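Local atomic coordinates of putative L-alanine-DL-glutamate epimerase (Burkholderia xenovorans, PDB entry 3GO2), a protein that probably acts as a magnesium-dependent racemase or epimerase of the mandelate racemase/muconate lactonizing enzyme family. Residues Glu156-Ala161 with Tyr362-Leu367. Residues are numbered along the deposited sequence; the frame is centred on the assembly and turned at random.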
ATOM      1  N   GLU A 156     -16.879  40.313  24.200  1.00 21.11           N
ATOM      2  CA  GLU A 156     -17.769  40.956  25.169  0.50 21.74           C
ATOM      3  C   GLU A 156     -19.065  40.159  25.329  1.00 21.95           C
ATOM      4  O   GLU A 156     -19.592  40.010  26.443  1.00 21.85           O
ATOM      5  CB  GLU A 156     -18.047  42.414  24.744  0.50 21.97           C
ATOM      6  CG  GLU A 156     -16.796  43.331  24.799  0.50 23.32           C
ATOM      7  CD  GLU A 156     -16.929  44.631  24.009  0.50 24.52           C
ATOM      8  OE1 GLU A 156     -17.949  44.832  23.304  0.50 27.72           O
ATOM      9  OE2 GLU A 156     -15.984  45.451  24.081  0.50 25.48           O
ATOM     10  N   ARG A 157     -19.562  39.645  24.209  1.00 22.20           N
ATOM     11  CA  ARG A 157     -20.831  38.920  24.176  1.00 22.54           C
ATOM     12  C   ARG A 157     -20.697  37.442  24.609  1.00 22.10           C
ATOM     13  O   ARG A 157     -21.675  36.679  24.556  1.00 22.38           O
ATOM     14  CB  ARG A 157     -21.473  39.057  22.786  1.00 22.90           C
ATOM     15  CG  ARG A 157     -21.997  40.469  22.470  1.00 23.53           C
ATOM     16  CD  ARG A 157     -22.472  40.662  21.007  1.00 25.43           C
ATOM     17  NE  ARG A 157     -23.677  39.903  20.690  1.00 26.69           N
ATOM     18  CZ  ARG A 157     -24.297  39.923  19.507  1.00 25.38           C
ATOM     19  NH1 ARG A 157     -23.844  40.662  18.511  1.00 25.86           N
ATOM     20  NH2 ARG A 157     -25.391  39.192  19.316  1.00 25.29           N
ATOM     21  N   GLN A 158     -19.497  37.059  25.073  1.00 21.84           N
ATOM     22  CA  GLN A 158     -19.211  35.776  25.700  1.00 22.55           C
ATOM     23  C   GLN A 158     -19.123  34.617  24.697  1.00 20.84           C
ATOM     24  O   GLN A 158     -19.255  33.462  25.077  1.00 20.30           O
ATOM     25  CB  GLN A 158     -20.252  35.439  26.777  1.00 23.90           C
ATOM     26  CG  GLN A 158     -20.460  36.563  27.792  1.00 27.73           C
ATOM     27  CD  GLN A 158     -19.196  36.883  28.521  1.00 32.63           C
ATOM     28  OE1 GLN A 158     -18.598  37.945  28.308  1.00 38.74           O
ATOM     29  NE2 GLN A 158     -18.751  35.970  29.379  1.00 37.85           N
ATOM     30  N   PHE A 159     -18.912  34.931  23.422  1.00 20.41           N
ATOM     31  CA  PHE A 159     -18.664  33.859  22.435  1.00 19.61           C
ATOM     32  C   PHE A 159     -17.244  33.420  22.602  1.00 19.59           C
ATOM     33  O   PHE A 159     -16.379  34.237  22.959  1.00 20.34           O
ATOM     34  CB  PHE A 159     -19.028  34.307  21.023  1.00 18.88           C
ATOM     35  CG  PHE A 159     -20.500  34.434  20.845  1.00 20.46           C
ATOM     36  CD1 PHE A 159     -21.134  35.663  21.008  1.00 19.79           C
ATOM     37  CD2 PHE A 159     -21.283  33.302  20.664  1.00 18.34           C
ATOM     38  CE1 PHE A 159     -22.523  35.762  20.910  1.00 20.09           C
ATOM     39  CE2 PHE A 159     -22.667  33.397  20.559  1.00 20.65           C
ATOM     40  CZ  PHE A 159     -23.284  34.612  20.693  1.00 20.78           C
ATOM     41  N   ARG A 160     -17.029  32.116  22.453  1.00 19.29           N
ATOM     42  CA  ARG A 160     -15.758  31.496  22.784  1.00 19.33           C
ATOM     43  C   ARG A 160     -14.894  31.256  21.561  1.00 17.53           C
ATOM     44  O   ARG A 160     -13.728  30.861  21.711  1.00 17.08           O
ATOM     45  CB  ARG A 160     -15.999  30.155  23.443  1.00 20.25           C
ATOM     46  CG  ARG A 160     -16.848  30.225  24.710  1.00 24.00           C
ATOM     47  CD  ARG A 160     -17.335  28.858  25.091  1.00 28.05           C
ATOM     48  NE  ARG A 160     -18.209  28.915  26.264  1.00 28.28           N
ATOM     49  CZ  ARG A 160     -18.678  27.849  26.910  1.00 30.92           C
ATOM     50  NH1 ARG A 160     -18.378  26.607  26.508  1.00 31.44           N
ATOM     51  NH2 ARG A 160     -19.463  28.031  27.967  1.00 29.40           N
ATOM     52  N   ALA A 161     -15.482  31.443  20.382  1.00 15.88           N
ATOM     53  CA  ALA A 161     -14.803  31.195  19.098  1.00 15.76           C
ATOM     54  C   ALA A 161     -15.469  31.965  17.972  1.00 15.54           C
ATOM     55  O   ALA A 161     -16.678  32.183  17.995  1.00 16.34           O
ATOM     56  CB  ALA A 161     -14.770  29.712  18.787  1.00 16.23           C
ATOM     57  N   TYR A 362     -29.049  31.744  22.936  1.00 19.37           N
ATOM     58  CA  TYR A 362     -27.658  31.523  23.333  1.00 19.04           C
ATOM     59  C   TYR A 362     -27.444  32.060  24.747  1.00 20.24           C
ATOM     60  O   TYR A 362     -28.047  33.066  25.124  1.00 20.41           O
ATOM     61  CB  TYR A 362     -26.695  32.221  22.379  1.00 18.82           C
ATOM     62  CG  TYR A 362     -26.906  31.788  20.948  1.00 18.46           C
ATOM     63  CD1 TYR A 362     -26.319  30.615  20.468  1.00 18.38           C
ATOM     64  CD2 TYR A 362     -27.670  32.535  20.087  1.00 18.23           C
ATOM     65  CE1 TYR A 362     -26.530  30.196  19.164  1.00 17.60           C
ATOM     66  CE2 TYR A 362     -27.891  32.128  18.767  1.00 16.69           C
ATOM     67  CZ  TYR A 362     -27.296  30.954  18.307  1.00 17.68           C
ATOM     68  OH  TYR A 362     -27.530  30.535  17.014  1.00 16.34           O
ATOM     69  N   GLN A 363     -26.617  31.370  25.492  1.00 20.19           N
ATOM     70  CA  GLN A 363     -26.202  31.801  26.827  1.00 21.47           C
ATOM     71  C   GLN A 363     -24.762  31.389  27.052  1.00 20.76           C
ATOM     72  O   GLN A 363     -24.414  30.228  26.858  1.00 19.40           O
ATOM     73  CB  GLN A 363     -27.118  31.165  27.874  1.00 22.60           C
ATOM     74  CG  GLN A 363     -26.814  31.548  29.331  1.00 28.13           C
ATOM     75  CD  GLN A 363     -27.694  30.773  30.322  1.00 34.25           C
ATOM     76  OE1 GLN A 363     -28.843  30.417  30.017  1.00 38.71           O
ATOM     77  NE2 GLN A 363     -27.144  30.479  31.499  1.00 37.44           N
ATOM     78  N   ASN A 364     -23.910  32.361  27.414  1.00 20.33           N
ATOM     79  CA  ASN A 364     -22.501  32.109  27.720  1.00 21.00           C
ATOM     80  C   ASN A 364     -21.809  31.319  26.616  1.00 20.09           C
ATOM     81  O   ASN A 364     -21.094  30.356  26.885  1.00 21.61           O
ATOM     82  CB  ASN A 364     -22.367  31.354  29.044  1.00 21.37           C
ATOM     83  CG  ASN A 364     -20.915  31.278  29.557  1.00 25.28           C
ATOM     84  OD1 ASN A 364     -20.074  32.107  29.212  1.00 29.04           O
ATOM     85  ND2 ASN A 364     -20.626  30.276  30.393  1.00 29.77           N
ATOM     86  N   GLY A 365     -22.079  31.703  25.377  1.00 20.65           N
ATOM     87  CA  GLY A 365     -21.427  31.122  24.233  1.00 20.54           C
ATOM     88  C   GLY A 365     -21.948  29.773  23.804  1.00 20.37           C
ATOM     89  O   GLY A 365     -21.281  29.094  23.015  1.00 19.89           O
ATOM     90  N   GLU A 366     -23.109  29.365  24.318  1.00 20.43           N
ATOM     91  CA  GLU A 366     -23.653  28.040  23.979  1.00 20.06           C
ATOM     92  C   GLU A 366     -25.075  28.184  23.487  1.00 19.63           C
ATOM     93  O   GLU A 366     -25.787  29.085  23.903  1.00 18.75           O
ATOM     94  CB  GLU A 366     -23.666  27.108  25.176  1.00 20.67           C
ATOM     95  CG  GLU A 366     -22.292  26.865  25.798  1.00 21.85           C
ATOM     96  CD  GLU A 366     -22.340  25.799  26.861  1.00 25.71           C
ATOM     97  OE1 GLU A 366     -23.198  25.889  27.750  1.00 25.24           O
ATOM     98  OE2 GLU A 366     -21.522  24.866  26.800  1.00 29.62           O
ATOM     99  N   LEU A 367     -25.469  27.301  22.571  1.00 17.91           N
ATOM    100  CA  LEU A 367     -26.842  27.245  22.112  1.00 17.93           C
ATOM    101  C   LEU A 367     -27.651  26.347  23.031  1.00 17.31           C
ATOM    102  O   LEU A 367     -27.232  25.227  23.348  1.00 17.61           O
ATOM    103  CB  LEU A 367     -26.907  26.693  20.680  1.00 17.11           C
ATOM    104  CG  LEU A 367     -28.266  26.393  20.033  1.00 18.90           C
ATOM    105  CD1 LEU A 367     -29.137  27.648  19.858  1.00 18.84           C
ATOM    106  CD2 LEU A 367     -28.041  25.703  18.658  1.00 20.10           C
TER
HETATM  107  O   HOH W   1     -23.094  34.226  24.571  1.00 27.89           O
HETATM  108  O   HOH W   2     -18.382  32.003  27.159  1.00 31.41           O
HETATM  109  O   HOH W   3     -19.235  30.428  21.671  1.00 18.39           O
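G365, in the type I' turn of a beta hairpin, packs against Q158 and F159 in a largely water-mediated contact on the enolase-type barrel domain. The loop 156-161 leads from helix 144-156 into strand 161-168; the hairpin's two strands, 362-363 and 366-368, lie in the sheet that also holds strand 118-123. Both sides contain residues of positive phi. Q158 is the C' residue of the Schellman motif ending the helix, while N364 and G365 fill the centre of the hairpin turn, closed by paired backbone bonds between Q363 and E366. Asparagine tolerates positive phi well, and glycine suits position 365 for two reasons: it takes positive phi easily, and without a CB, G365 CA can come within 3.3 Å of Q158 O. The buried F159 ring reaches back to G365 CA, 4.2 Å from its CD2, and its CZ makes a loose apolar contact with Y362 CB at 4.5 Å; I346 packs on both aromatic residues, and Y362 OH is hydrogen-bonded to T344 OG1. Three waters bridge the two segments, two of them from backbone to backbone. One donates to R157 O and accepts from G365 N; another accepts from R160 N and donates to G365 O, 2.8 Å away. The third lies at the edge of the R160 guanidinium, in its plane, where it accepts from NE, and it is also bonded to Q158 O and N364 OD1. Arginine's long, extended chain (chi2 165°, chi3 -177°) carries its charge across the turn, bringing NH2 to 3.0 Å from N364 O. E366 lays its CG over one guanidinium face, with its carboxylate plane turned 32° from the guanidinium, and completes a long salt bridge of 3.6 Å from OE2 to R160 NH1.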